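Peroxisomal catalase A (Saccharomyces cerevisiae, PDB 1A4E) breaks down hydrogen peroxide to water and oxygen with a heme cofactor, probably protecting the cell from peroxide made by peroxisomal oxidases. Local coordinates at residues B[217-222]-B[260-265]. Residues are numbered along the deposited sequence; the frame is centred on the assembly and turned at random.
Sequences VHIKTD and WTVYIQ
Two neighbouring antiparallel strands of the catalase beta-barrel, 212-221 and 259-267, meet here through segments 217-222 and 260-265, with His218 facing Tyr263 and Lys220 facing Thr261 as hydrogen-bonded pairs. Both pairs close with two backbone bonds; His218 N to Tyr263 O, 2.9 Å, is almost straight at the hydrogen. His218 also reaches along its own face to Gln265: NE2 donates to Gln265 OE1 over 3.0 Å, with the oxygen close to the imidazole plane. Relative to the Gln265 amide, the donor stands above the carbonyl plane, and the two flat groups are turned 80° apart. Gln265 NE2 is held separately by the carbonyls of Trp286 and Phe291. On this same face a chi1 of -56° brings Lys220 CG to 3.7 Å from Tyr263 CD1, and the chain bends beyond it, crossing the tyrosine at about a right angle.

The opposite face looks into the barrel, where Val217 packs on Tyr128 of strand 122-129, Val262 on Trp126, and Ile219 on both; the side chain of Val217 is about 10 Å from the heme. Ile219 holds CG1 opposite its carbonyl carbon (chi1 -58°), which turns CG2 onto Trp260 CB at 3.5 Å. Trp260 CD1 lies 3.4 Å from Thr221 CA, while the indole NE1 bonds to Met195 O.

Where strand 212-221 ends, Asp222 takes the Thr261 hydroxyl on the syn lone pair of OD1, 2.7 Å from Thr261 OG1, and its OD2 bridges to Lys298. Replacing Asp222 by an alanine would remove the carboxylate and is likely to leave the Thr261 hydroxyl without this acceptor and Lys298 without this counter-charge.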
ATOM      1  N   VAL B 217      12.203  -0.567  35.293  1.00 27.83           N
ATOM      2  CA  VAL B 217      12.891  -1.832  35.052  1.00 25.99           C
ATOM      3  C   VAL B 217      14.321  -1.636  34.554  1.00 25.88           C
ATOM      4  O   VAL B 217      14.624  -0.760  33.744  1.00 26.69           O
ATOM      5  CB  VAL B 217      12.050  -2.663  34.043  1.00 25.20           C
ATOM      6  CG1 VAL B 217      12.599  -4.077  33.957  1.00 21.58           C
ATOM      7  CG2 VAL B 217      10.593  -2.760  34.496  1.00 22.26           C
ATOM      8  N   HIS B 218      15.218  -2.464  35.093  1.00 25.05           N
ATOM      9  CA  HIS B 218      16.638  -2.441  34.772  1.00 25.35           C
ATOM     10  C   HIS B 218      17.042  -3.823  34.286  1.00 27.34           C
ATOM     11  O   HIS B 218      16.824  -4.817  34.969  1.00 29.41           O
ATOM     12  CB  HIS B 218      17.484  -2.093  36.008  1.00 24.80           C
ATOM     13  CG  HIS B 218      17.256  -0.691  36.548  1.00 22.48           C
ATOM     14  ND1 HIS B 218      18.066   0.356  36.445  1.00 24.95           N
ATOM     15  CD2 HIS B 218      16.130  -0.289  37.222  1.00 20.68           C
ATOM     16  CE1 HIS B 218      17.480   1.373  37.023  1.00 23.77           C
ATOM     17  NE2 HIS B 218      16.318   0.974  37.485  1.00 23.91           N
ATOM     18  N   ILE B 219      17.614  -3.907  33.087  1.00 27.10           N
ATOM     19  CA  ILE B 219      18.055  -5.168  32.513  1.00 27.73           C
ATOM     20  C   ILE B 219      19.572  -5.032  32.421  1.00 29.18           C
ATOM     21  O   ILE B 219      20.131  -4.430  31.507  1.00 30.72           O
ATOM     22  CB  ILE B 219      17.371  -5.360  31.124  1.00 24.75           C
ATOM     23  CG1 ILE B 219      15.845  -5.330  31.249  1.00 23.38           C
ATOM     24  CG2 ILE B 219      17.777  -6.712  30.562  1.00 23.76           C
ATOM     25  CD1 ILE B 219      15.074  -5.641  29.954  1.00 27.49           C
ATOM     26  N   LYS B 220      20.248  -5.585  33.424  1.00 28.14           N
ATOM     27  CA  LYS B 220      21.689  -5.456  33.572  1.00 28.62           C
ATOM     28  C   LYS B 220      22.496  -6.560  32.917  1.00 27.34           C
ATOM     29  O   LYS B 220      22.284  -7.735  33.204  1.00 27.53           O
ATOM     30  CB  LYS B 220      22.042  -5.413  35.055  1.00 30.50           C
ATOM     31  CG  LYS B 220      21.360  -4.336  35.886  1.00 33.15           C
ATOM     32  CD  LYS B 220      21.796  -2.963  35.440  1.00 38.28           C
ATOM     33  CE  LYS B 220      21.914  -2.023  36.622  1.00 44.26           C
ATOM     34  NZ  LYS B 220      22.860  -2.537  37.601  1.00 44.89           N
ATOM     35  N   THR B 221      23.463  -6.221  32.063  1.00 24.35           N
ATOM     36  CA  THR B 221      24.279  -7.234  31.412  1.00 26.96           C
ATOM     37  C   THR B 221      25.200  -8.021  32.337  1.00 28.65           C
ATOM     38  O   THR B 221      25.964  -7.473  33.134  1.00 34.61           O
ATOM     39  CB  THR B 221      25.095  -6.564  30.277  1.00 26.07           C
ATOM     40  OG1 THR B 221      25.933  -7.594  29.779  1.00 29.21           O
ATOM     41  CG2 THR B 221      25.923  -5.361  30.696  1.00 25.93           C
ATOM     42  N   ASP B 222      25.099  -9.345  32.221  1.00 27.88           N
ATOM     43  CA  ASP B 222      25.963 -10.238  32.972  1.00 27.00           C
ATOM     44  C   ASP B 222      27.352 -10.338  32.366  1.00 26.56           C
ATOM     45  O   ASP B 222      28.257 -10.883  32.992  1.00 27.29           O
ATOM     46  CB  ASP B 222      25.348 -11.628  33.042  1.00 25.38           C
ATOM     47  CG  ASP B 222      23.979 -11.680  33.712  1.00 28.52           C
ATOM     48  OD1 ASP B 222      23.611 -10.779  34.462  1.00 28.82           O
ATOM     49  OD2 ASP B 222      23.264 -12.642  33.462  1.00 29.18           O
ATOM     50  N   TRP B 260      21.284 -11.354  30.767  1.00 24.16           N
ATOM     51  CA  TRP B 260      21.039 -10.119  31.480  1.00 24.20           C
ATOM     52  C   TRP B 260      20.227 -10.474  32.715  1.00 25.79           C
ATOM     53  O   TRP B 260      19.432 -11.415  32.694  1.00 28.40           O
ATOM     54  CB  TRP B 260      20.230  -9.150  30.616  1.00 22.90           C
ATOM     55  CG  TRP B 260      20.952  -8.523  29.424  1.00 24.44           C
ATOM     56  CD1 TRP B 260      21.454  -7.252  29.515  1.00 24.34           C
ATOM     57  CD2 TRP B 260      21.200  -9.097  28.195  1.00 24.17           C
ATOM     58  NE1 TRP B 260      22.035  -7.010  28.366  1.00 24.43           N
ATOM     59  CE2 TRP B 260      21.910  -8.068  27.554  1.00 24.00           C
ATOM     60  CE3 TRP B 260      20.952 -10.298  27.526  1.00 20.24           C
ATOM     61  CZ2 TRP B 260      22.384  -8.217  26.254  1.00 22.11           C
ATOM     62  CZ3 TRP B 260      21.422 -10.447  26.221  1.00 22.18           C
ATOM     63  CH2 TRP B 260      22.132  -9.419  25.593  1.00 20.28           C
ATOM     64  N   THR B 261      20.445  -9.779  33.835  1.00 26.29           N
ATOM     65  CA  THR B 261      19.634  -9.975  35.027  1.00 25.77           C
ATOM     66  C   THR B 261      18.644  -8.815  35.072  1.00 26.88           C
ATOM     67  O   THR B 261      19.011  -7.658  34.896  1.00 29.79           O
ATOM     68  CB  THR B 261      20.525  -9.974  36.278  1.00 24.75           C
ATOM     69  OG1 THR B 261      21.469 -11.015  36.110  1.00 24.29           O
ATOM     70  CG2 THR B 261      19.758 -10.241  37.550  1.00 27.75           C
ATOM     71  N   VAL B 262      17.367  -9.132  35.278  1.00 23.91           N
ATOM     72  CA  VAL B 262      16.300  -8.151  35.336  1.00 24.05           C
ATOM     73  C   VAL B 262      16.005  -7.764  36.782  1.00 26.45           C
ATOM     74  O   VAL B 262      15.814  -8.610  37.653  1.00 28.30           O
ATOM     75  CB  VAL B 262      15.039  -8.749  34.657  1.00 22.57           C
ATOM     76  CG1 VAL B 262      13.916  -7.726  34.629  1.00 20.26           C
ATOM     77  CG2 VAL B 262      15.367  -9.158  33.234  1.00 23.14           C
ATOM     78  N   TYR B 263      15.953  -6.462  37.045  1.00 26.83           N
ATOM     79  CA  TYR B 263      15.655  -5.906  38.357  1.00 28.84           C
ATOM     80  C   TYR B 263      14.577  -4.851  38.205  1.00 29.51           C
ATOM     81  O   TYR B 263      14.344  -4.362  37.102  1.00 30.59           O
ATOM     82  CB  TYR B 263      16.828  -5.174  39.002  1.00 27.22           C
ATOM     83  CG  TYR B 263      18.092  -5.978  39.222  1.00 28.08           C
ATOM     84  CD1 TYR B 263      19.072  -6.022  38.222  1.00 26.98           C
ATOM     85  CD2 TYR B 263      18.280  -6.656  40.427  1.00 29.11           C
ATOM     86  CE1 TYR B 263      20.239  -6.757  38.427  1.00 29.76           C
ATOM     87  CE2 TYR B 263      19.447  -7.394  40.636  1.00 32.53           C
ATOM     88  CZ  TYR B 263      20.413  -7.441  39.629  1.00 31.10           C
ATOM     89  OH  TYR B 263      21.552  -8.188  39.826  1.00 32.12           O
ATOM     90  N   ILE B 264      13.901  -4.497  39.304  1.00 29.24           N
ATOM     91  CA  ILE B 264      12.952  -3.400  39.298  1.00 30.92           C
ATOM     92  C   ILE B 264      13.154  -2.508  40.522  1.00 33.20           C
ATOM     93  O   ILE B 264      13.714  -2.914  41.541  1.00 34.18           O
ATOM     94  CB  ILE B 264      11.463  -3.875  39.308  1.00 30.49           C
ATOM     95  CG1 ILE B 264      11.167  -4.764  40.512  1.00 28.55           C
ATOM     96  CG2 ILE B 264      11.169  -4.576  37.983  1.00 29.67           C
ATOM     97  CD1 ILE B 264       9.672  -5.087  40.676  1.00 27.80           C
ATOM     98  N   GLN B 265      12.718  -1.253  40.389  1.00 32.58           N
ATOM     99  CA  GLN B 265      12.642  -0.304  41.485  1.00 30.55           C
ATOM    100  C   GLN B 265      11.156  -0.064  41.657  1.00 30.61           C
ATOM    101  O   GLN B 265      10.446   0.202  40.684  1.00 31.67           O
ATOM    102  CB  GLN B 265      13.272   1.026  41.158  1.00 28.63           C
ATOM    103  CG  GLN B 265      14.779   1.043  41.117  1.00 29.50           C
ATOM    104  CD  GLN B 265      15.273   2.397  40.641  1.00 31.23           C
ATOM    105  OE1 GLN B 265      14.994   2.774  39.508  1.00 32.06           O
ATOM    106  NE2 GLN B 265      15.986   3.179  41.457  1.00 27.64           N
TER